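Local coordinates for protein putative N-acetylmuramoyl-L-alanine amidase,autolysin cwp6 (Peptoclostridium difficile, PDB 5J72) that probably cleaves peptidoglycan as a zinc-dependent N-acetylmuramoyl-L-alanine amidase, while CWB2 modules are held to fix it to the cell wall, at residues 483-488 and 499-504; 600-605 and 627-632; 342-347 and 621-626. One frame throughout, in Å; residues are numbered along the deposited sequence.

Contact 1 of 3, residues 483-488 and 499-504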
loop_
_atom_site.group_PDB
_atom_site.type_symbol
_atom_site.label_atom_id
_atom_site.label_comp_id
_atom_site.label_asym_id
_atom_site.label_seq_id
_atom_site.Cartn_x
_atom_site.Cartn_y
_atom_site.Cartn_z
ATOM N N ASN A 483 11.320 -1.528 16.183
ATOM C CA ASN A 483 10.490 -2.641 15.654
ATOM C C ASN A 483 9.528 -3.174 16.768
ATOM O O ASN A 483 8.395 -3.483 16.470
ATOM C CB ASN A 483 11.375 -3.749 15.176
ATOM C CG ASN A 483 12.150 -3.294 13.955
ATOM O OD1 ASN A 483 11.609 -2.484 13.172
ATOM N ND2 ASN A 483 13.442 -3.665 13.808
ATOM N N THR A 484 10.006 -3.235 18.026
ATOM C CA THR A 484 9.136 -3.701 19.109
ATOM C C THR A 484 7.986 -2.694 19.300
ATOM O O THR A 484 6.811 -3.072 19.367
ATOM C CB THR A 484 9.956 -3.779 20.423
ATOM O OG1 THR A 484 11.001 -4.699 20.234
ATOM C CG2 THR A 484 9.045 -4.250 21.631
ATOM N N ALA A 485 8.333 -1.382 19.339
ATOM C CA ALA A 485 7.364 -0.338 19.591
ATOM C C ALA A 485 6.332 -0.234 18.498
ATOM O O ALA A 485 5.153 0.081 18.800
ATOM C CB ALA A 485 8.059 1.050 19.803
ATOM N N LEU A 486 6.697 -0.464 17.273
ATOM C CA LEU A 486 5.697 -0.376 16.174
ATOM C C LEU A 486 4.649 -1.496 16.422
ATOM O O LEU A 486 3.457 -1.273 16.212
ATOM C CB LEU A 486 6.407 -0.612 14.780
ATOM C CG LEU A 486 7.205 0.714 14.388
ATOM C CD1 LEU A 486 8.280 0.375 13.275
ATOM C CD2 LEU A 486 6.229 1.835 13.885
ATOM N N ALA A 487 5.127 -2.660 16.828
ATOM C CA ALA A 487 4.187 -3.796 17.048
ATOM C C ALA A 487 3.276 -3.513 18.253
ATOM O O ALA A 487 2.097 -3.865 18.233
ATOM C CB ALA A 487 4.990 -5.062 17.244
ATOM N N THR A 488 3.816 -2.894 19.329
ATOM C CA THR A 488 2.972 -2.517 20.455
ATOM C C THR A 488 1.916 -1.520 20.020
ATOM O O THR A 488 0.740 -1.583 20.419
ATOM C CB THR A 488 3.855 -1.819 21.551
ATOM O OG1 THR A 488 4.853 -2.746 21.945
ATOM C CG2 THR A 488 2.985 -1.338 22.780
ATOM N N VAL A 499 -2.756 5.944 20.215
ATOM C CA VAL A 499 -1.343 5.846 20.516
ATOM C C VAL A 499 -0.595 6.919 19.876
ATOM O O VAL A 499 -0.793 7.164 18.685
ATOM C CB VAL A 499 -0.766 4.496 20.042
ATOM C CG1 VAL A 499 0.712 4.363 20.460
ATOM C CG2 VAL A 499 -1.560 3.354 20.629
ATOM N N VAL A 500 0.261 7.601 20.632
ATOM C CA VAL A 500 1.150 8.585 20.019
ATOM C C VAL A 500 2.566 8.005 20.184
ATOM O O VAL A 500 2.948 7.686 21.318
ATOM C CB VAL A 500 1.108 9.986 20.712
ATOM C CG1 VAL A 500 2.160 10.888 20.102
ATOM C CG2 VAL A 500 -0.290 10.648 20.584
ATOM N N MET A 501 3.352 7.882 19.122
ATOM C CA MET A 501 4.707 7.366 19.301
ATOM C C MET A 501 5.665 8.551 19.418
ATOM O O MET A 501 5.513 9.511 18.676
ATOM C CB MET A 501 5.137 6.535 18.069
ATOM C CG MET A 501 4.263 5.257 17.847
ATOM S SD MET A 501 4.948 4.173 16.615
ATOM C CE MET A 501 6.435 3.565 17.512
ATOM N N THR A 502 6.651 8.514 20.293
ATOM C CA THR A 502 7.571 9.660 20.361
ATOM C C THR A 502 8.344 9.764 19.025
ATOM O O THR A 502 8.630 10.858 18.574
ATOM C CB THR A 502 8.553 9.512 21.555
ATOM O OG1 THR A 502 9.197 8.253 21.451
ATOM C CG2 THR A 502 7.855 9.611 22.911
ATOM N N ARG A 503 8.664 8.632 18.409
ATOM C CA ARG A 503 9.277 8.593 17.089
ATOM C C ARG A 503 8.776 7.328 16.389
ATOM O O ARG A 503 8.528 6.295 17.065
ATOM C CB ARG A 503 10.820 8.584 17.168
ATOM C CG ARG A 503 11.406 7.300 17.800
ATOM C CD ARG A 503 12.971 7.298 17.754
ATOM N NE ARG A 503 13.539 6.107 18.427
ATOM C CZ ARG A 503 14.031 5.074 17.762
ATOM N NH1 ARG A 503 14.025 5.036 16.442
ATOM N NH2 ARG A 503 14.568 4.055 18.445
ATOM N N ASP A 504 8.607 7.381 15.072
ATOM C CA ASP A 504 8.153 6.173 14.375
ATOM C C ASP A 504 9.173 5.824 13.323
ATOM O O ASP A 504 8.933 4.963 12.474
ATOM C CB ASP A 504 6.783 6.375 13.733
ATOM C CG ASP A 504 6.664 7.702 13.011
ATOM O OD1 ASP A 504 7.563 8.025 12.199
ATOM O OD2 ASP A 504 5.675 8.411 13.253
#
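Met501 reaches from the end of strand 498-501 to helix 477-494 and lays its thioether against Ala485 and Leu486. Its CG stands anti to the carbonyl carbon (chi1 -63°), the chain runs extended through chi2, and a bend at chi3 of 70° turns the methyl onto the helix. Met501 CE rests 3.8 Å from Ala485 CB and also lies near the carbonyl carbon of Ala485, an approach to the backbone that is possible because alanine carries nothing beyond CB. The sulfur takes the next residue along: Met501 SD is 3.8 Å from Leu486 CD2. The two side chains cross at about a right angle, and the leucine offers the methionine its CD2 branch. That same methyl, Leu486 CD2, comes within 4.4 Å of Asp504 O, where the chain has already left the strand, and the carboxylate of Asp504 turns away, with OD1 making a weak hydrogen bond to Thr405 OG1. Ile456 and Pro458 of the neighbouring strand 453-458 also pack on Ala485, while Ala401 and Tyr402 touch Leu486. Strand 498-501 is an outer strand of the amidase sheet, and this contact seats the helix that begins at the zinc ligand Glu477 against it. No hydrogen bond joins the two segments; the seam depends on dispersion and the exclusion of water, for which a flexible, polarisable thioether between a small and a branched side chain is well suited.

Contact 2 of 3, residues 600-605 and 627-632; sequences ILVECA and TQIGIG
Strand 599-606 and helix 619-637 come closest in backbone at Val602 and Ile629, whose CA atoms are 8.7 Å apart, a spacing bridged entirely by side chains. Ile629 supplies the helix side of the contact through one methyl, CD1, delivered to the strand by an outstretched chain (chi2 172°) whose CG1 lies opposite the carbonyl carbon. There it meets Val602 tip to tip, with Val602 CG1 4.1 Å from Ile629 CD1. The same methyl lies closer to a sulfur: Cys604 SG is 3.6 Å from Ile629 CD1. Valine suits the strand because its beta-branched side chain fits an extended backbone, and the small cysteine two residues on leaves room for the isoleucine end. On the helix side, Thr484 and Thr488 of helix 477-494 also pack on Ile629. Val602 shares backbone hydrogen bonds with Ser528 and His530, the latter a zinc ligand. The side chains of Val602 and His530 are about 6 Å apart, and that of Cys604 is about 10 Å from the zinc ion, which places this packing near the metal site. One isoleucine methyl thus meets both a valine methyl and a thiol in a buried place, a meeting that needs no polar partner.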
loop_
_atom_site.group_PDB
_atom_site.type_symbol
_atom_site.label_atom_id
_atom_site.label_comp_id
_atom_site.label_asym_id
_atom_site.label_seq_id
_atom_site.Cartn_x
_atom_site.Cartn_y
_atom_site.Cartn_z
ATOM N N ILE A 600 6.563 4.116 32.683
ATOM C CA ILE A 600 7.399 2.983 33.027
ATOM C C ILE A 600 8.410 2.827 31.932
ATOM O O ILE A 600 8.244 3.392 30.828
ATOM C CB ILE A 600 6.649 1.645 33.128
ATOM C CG1 ILE A 600 5.874 1.402 31.777
ATOM C CG2 ILE A 600 5.623 1.690 34.334
ATOM C CD1 ILE A 600 5.322 0.019 31.695
ATOM N N LEU A 601 9.434 2.038 32.198
ATOM C CA LEU A 601 10.442 1.760 31.214
ATOM C C LEU A 601 10.684 0.287 31.199
ATOM O O LEU A 601 11.120 -0.316 32.178
ATOM C CB LEU A 601 11.748 2.528 31.448
ATOM C CG LEU A 601 12.856 2.359 30.394
ATOM C CD1 LEU A 601 13.683 3.629 30.348
ATOM C CD2 LEU A 601 13.776 1.189 30.643
ATOM N N VAL A 602 10.399 -0.324 30.058
ATOM C CA VAL A 602 10.530 -1.748 29.868
ATOM C C VAL A 602 11.863 -2.103 29.305
ATOM O O VAL A 602 12.233 -1.569 28.270
ATOM C CB VAL A 602 9.439 -2.254 28.870
ATOM C CG1 VAL A 602 9.544 -3.769 28.664
ATOM C CG2 VAL A 602 8.041 -1.856 29.376
ATOM N N GLU A 603 12.623 -3.019 29.987
ATOM C CA GLU A 603 13.876 -3.528 29.428
ATOM C C GLU A 603 13.476 -4.901 28.960
ATOM O O GLU A 603 13.528 -5.868 29.760
ATOM C CB GLU A 603 14.965 -3.627 30.498
ATOM C CG GLU A 603 15.313 -2.241 31.007
ATOM C CD GLU A 603 16.376 -1.573 30.122
ATOM O OE1 GLU A 603 16.722 -2.128 29.073
ATOM O OE2 GLU A 603 16.852 -0.496 30.494
ATOM N N CYS A 604 13.041 -5.020 27.679
ATOM C CA CYS A 604 12.497 -6.266 27.122
ATOM C C CYS A 604 13.303 -7.515 27.339
ATOM O O CYS A 604 12.752 -8.578 27.609
ATOM C CB CYS A 604 12.265 -6.091 25.619
ATOM S SG CYS A 604 11.227 -4.658 25.235
ATOM N N ALA A 605 14.622 -7.390 27.135
ATOM C CA ALA A 605 15.534 -8.518 27.193
ATOM C C ALA A 605 16.958 -7.942 27.125
ATOM O O ALA A 605 17.120 -6.734 26.884
ATOM C CB ALA A 605 15.297 -9.403 25.981
ATOM N N THR A 627 3.645 -7.017 20.777
ATOM C CA THR A 627 2.238 -7.315 21.025
ATOM C C THR A 627 1.982 -7.593 22.555
ATOM O O THR A 627 1.019 -7.055 23.115
ATOM C CB THR A 627 1.861 -8.608 20.279
ATOM O OG1 THR A 627 2.053 -8.334 18.866
ATOM C CG2 THR A 627 0.339 -9.014 20.601
ATOM N N GLN A 628 2.824 -8.416 23.184
ATOM C CA GLN A 628 2.638 -8.715 24.624
ATOM C C GLN A 628 2.715 -7.440 25.446
ATOM O O GLN A 628 1.939 -7.223 26.400
ATOM C CB GLN A 628 3.688 -9.721 25.090
ATOM C CG GLN A 628 3.611 -11.092 24.406
ATOM C CD GLN A 628 2.187 -11.646 24.465
ATOM O OE1 GLN A 628 1.479 -11.730 23.449
ATOM N NE2 GLN A 628 1.696 -11.988 25.682
ATOM N N ILE A 629 3.671 -6.546 25.084
ATOM C CA ILE A 629 3.716 -5.322 25.815
ATOM C C ILE A 629 2.412 -4.557 25.626
ATOM O O ILE A 629 1.900 -3.979 26.581
ATOM C CB ILE A 629 4.950 -4.473 25.351
ATOM C CG1 ILE A 629 6.251 -5.210 25.764
ATOM C CG2 ILE A 629 4.862 -3.059 25.966
ATOM C CD1 ILE A 629 7.595 -4.537 25.153
ATOM N N GLY A 630 1.857 -4.559 24.363
ATOM C CA GLY A 630 0.615 -3.839 24.130
ATOM C C GLY A 630 -0.521 -4.480 24.951
ATOM O O GLY A 630 -1.393 -3.758 25.460
ATOM N N ILE A 631 -0.514 -5.789 25.058
ATOM C CA ILE A 631 -1.618 -6.457 25.826
ATOM C C ILE A 631 -1.498 -6.020 27.312
ATOM O O ILE A 631 -2.511 -5.681 27.939
ATOM C CB ILE A 631 -1.534 -7.996 25.702
ATOM C CG1 ILE A 631 -1.900 -8.454 24.244
ATOM C CG2 ILE A 631 -2.596 -8.665 26.722
ATOM C CD1 ILE A 631 -1.407 -9.892 23.953
ATOM N N GLY A 632 -0.266 -6.026 27.850
ATOM C CA GLY A 632 -0.059 -5.583 29.233
ATOM C C GLY A 632 -0.519 -4.161 29.422
ATOM O O GLY A 632 -1.072 -3.804 30.451
#

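Contact 3 of 3, residues 342-347 and 621-626; sequences SGADRH and KVKTMG
The loop leading into helix 346-357 faces the side of helix 619-637, and the backbones are nearest at Ala344 and Lys623, with 6.8 Å between their CA atoms. Lys623 spans the gap. A turn about its last torsion, chi4 65°, brings the ammonium group round to the carboxylate of Asp345 after an otherwise stretched chain has crossed from the helix. The two side chains cross at about a right angle, and Lys623 NZ forms a salt bridge with Asp345 OD2 at 2.8 Å, although as a hydrogen bond it is weak. Farther back, Lys623 CD passes Ala344 CB at 4.1 Å, and the short alanine lines the aliphatic part of the lysine. Asp345 is the N-cap of helix 346-357: its OD1 accepts a weak bond from His347 N and a hydrogen bond from Glu348 N, while OD2 faces the lysine. Aspartate suits this place because one oxygen can serve the helix start and the other the ammonium. Tyr402 OH, outside the two segments, is the stronger hydrogen-bond partner of Lys623 NZ, and the aspartate adds charge. The contact joins a CWB2 module to the amidase domain. Lys623 was modelled in two conformers and the one described here makes the bridge, which leaves its occupancy uncertain; as a charge pair at a partly exposed place, it would probably be weakened by solvent.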
loop_
_atom_site.group_PDB
_atom_site.type_symbol
_atom_site.label_atom_id
_atom_site.label_comp_id
_atom_site.label_asym_id
_atom_site.label_seq_id
_atom_site.Cartn_x
_atom_site.Cartn_y
_atom_site.Cartn_z
ATOM N N SER A 342 10.548 -7.292 2.565
ATOM C CA SER A 342 9.639 -8.093 3.412
ATOM C C SER A 342 9.063 -7.279 4.529
ATOM O O SER A 342 9.061 -6.067 4.437
ATOM C CB SER A 342 10.383 -9.307 3.989
ATOM O OG SER A 342 11.457 -8.832 4.787
ATOM N N GLY A 343 8.502 -7.921 5.543
ATOM C CA GLY A 343 7.894 -7.182 6.641
ATOM C C GLY A 343 7.376 -8.177 7.656
ATOM O O GLY A 343 7.139 -9.312 7.338
ATOM N N ALA A 344 7.190 -7.721 8.911
ATOM C CA ALA A 344 6.684 -8.569 9.998
ATOM C C ALA A 344 5.274 -9.041 9.696
ATOM O O ALA A 344 4.858 -10.096 10.145
ATOM C CB ALA A 344 6.681 -7.752 11.294
ATOM N N ASP A 345 4.504 -8.228 8.936
ATOM C CA ASP A 345 3.177 -8.622 8.586
ATOM C C ASP A 345 2.706 -7.903 7.264
ATOM O O ASP A 345 3.529 -7.224 6.655
ATOM C CB ASP A 345 2.182 -8.291 9.695
ATOM C CG ASP A 345 2.065 -6.810 10.092
ATOM O OD1 ASP A 345 2.280 -5.935 9.236
ATOM O OD2 ASP A 345 1.755 -6.535 11.266
ATOM N N ARG A 346 1.441 -8.078 6.863
ATOM C CA ARG A 346 0.957 -7.519 5.571
ATOM C C ARG A 346 1.092 -5.981 5.542
ATOM O O ARG A 346 1.320 -5.429 4.460
ATOM C CB ARG A 346 -0.518 -7.973 5.313
ATOM C CG ARG A 346 -1.496 -7.315 6.285
ATOM C CD ARG A 346 -2.907 -7.873 6.114
ATOM N NE ARG A 346 -2.948 -9.259 6.530
ATOM C CZ ARG A 346 -4.059 -9.972 6.648
ATOM N NH1 ARG A 346 -5.239 -9.423 6.388
ATOM N NH2 ARG A 346 -4.001 -11.241 7.016
ATOM N N HIS A 347 0.995 -5.281 6.724
ATOM C CA HIS A 347 1.066 -3.829 6.721
ATOM C C HIS A 347 2.454 -3.363 6.635
ATOM O O HIS A 347 2.726 -2.432 5.879
ATOM C CB HIS A 347 0.362 -3.247 7.950
ATOM C CG HIS A 347 -1.042 -3.736 8.072
ATOM N ND1 HIS A 347 -1.455 -4.515 9.132
ATOM C CD2 HIS A 347 -2.129 -3.549 7.281
ATOM C CE1 HIS A 347 -2.742 -4.790 8.971
ATOM N NE2 HIS A 347 -3.176 -4.222 7.860
ATOM N N LYS A 621 9.059 -12.765 15.921
ATOM C CA LYS A 621 9.291 -12.850 17.352
ATOM C C LYS A 621 9.376 -11.458 17.987
ATOM O O LYS A 621 8.856 -11.247 19.088
ATOM C CB LYS A 621 10.584 -13.618 17.594
ATOM C CG LYS A 621 10.393 -15.111 17.291
ATOM C CD LYS A 621 11.724 -15.808 17.381
ATOM C CE LYS A 621 11.722 -17.156 16.680
ATOM N NZ LYS A 621 12.888 -17.951 17.164
ATOM N N VAL A 622 10.030 -10.495 17.291
ATOM C CA VAL A 622 10.083 -9.136 17.832
ATOM C C VAL A 622 8.681 -8.573 17.840
ATOM O O VAL A 622 8.287 -7.867 18.762
ATOM C CB VAL A 622 11.052 -8.258 16.991
ATOM C CG1 VAL A 622 10.915 -6.770 17.412
ATOM C CG2 VAL A 622 12.468 -8.742 17.195
ATOM N N LYS A 623 7.897 -8.898 16.785
ATOM C CA LYS A 623 6.527 -8.412 16.755
ATOM C C LYS A 623 5.740 -9.034 17.984
ATOM O O LYS A 623 4.948 -8.351 18.607
ATOM C CB LYS A 623 5.871 -8.804 15.437
ATOM C CG LYS A 623 4.431 -8.320 15.411
ATOM C CD LYS A 623 3.738 -8.625 14.081
ATOM C CE LYS A 623 2.557 -7.674 13.924
ATOM N NZ LYS A 623 2.988 -6.235 13.810
ATOM N N THR A 624 6.008 -10.289 18.338
ATOM C CA THR A 624 5.306 -10.906 19.486
ATOM C C THR A 624 5.676 -10.161 20.782
ATOM O O THR A 624 4.825 -9.903 21.625
ATOM C CB THR A 624 5.691 -12.376 19.587
ATOM O OG1 THR A 624 5.182 -12.986 18.400
ATOM C CG2 THR A 624 5.076 -13.067 20.831
ATOM N N MET A 625 6.944 -9.795 20.916
ATOM C CA MET A 625 7.371 -9.024 22.089
ATOM C C MET A 625 6.585 -7.745 22.158
ATOM O O MET A 625 6.067 -7.403 23.231
ATOM C CB MET A 625 8.860 -8.723 21.985
ATOM C CG MET A 625 9.334 -7.771 23.111
ATOM S SD MET A 625 9.217 -8.513 24.793
ATOM C CE MET A 625 10.588 -9.784 24.735
ATOM N N GLY A 626 6.434 -6.989 21.010
ATOM C CA GLY A 626 5.681 -5.743 21.087
ATOM C C GLY A 626 4.204 -5.987 21.396
ATOM O O GLY A 626 3.573 -5.223 22.133
#

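Overall arrangement
Contact 3 opens first along the chain, at 342-347 in the third CWB2 module, and closes only at 621-626, enclosing the rest of that module and most of the amidase domain. Contact 1 nests inside this long loop, closing a short one between helix 477-494 and strand 498-501. Contact 2 begins after contact 1 has closed; its strand, 600-605, lies within the loop of contact 3 and its helix segment just beyond, so the two cross. Contacts 2 and 3 share helix 619-637, which also packs on helix 477-494: Thr488 OG1 probably bonds Gly626 O. Contacts 1 and 2 thus tie two neighbouring helices to one sheet, and contact 3 joins the second of these helices, 619-637, to the CWB2 region.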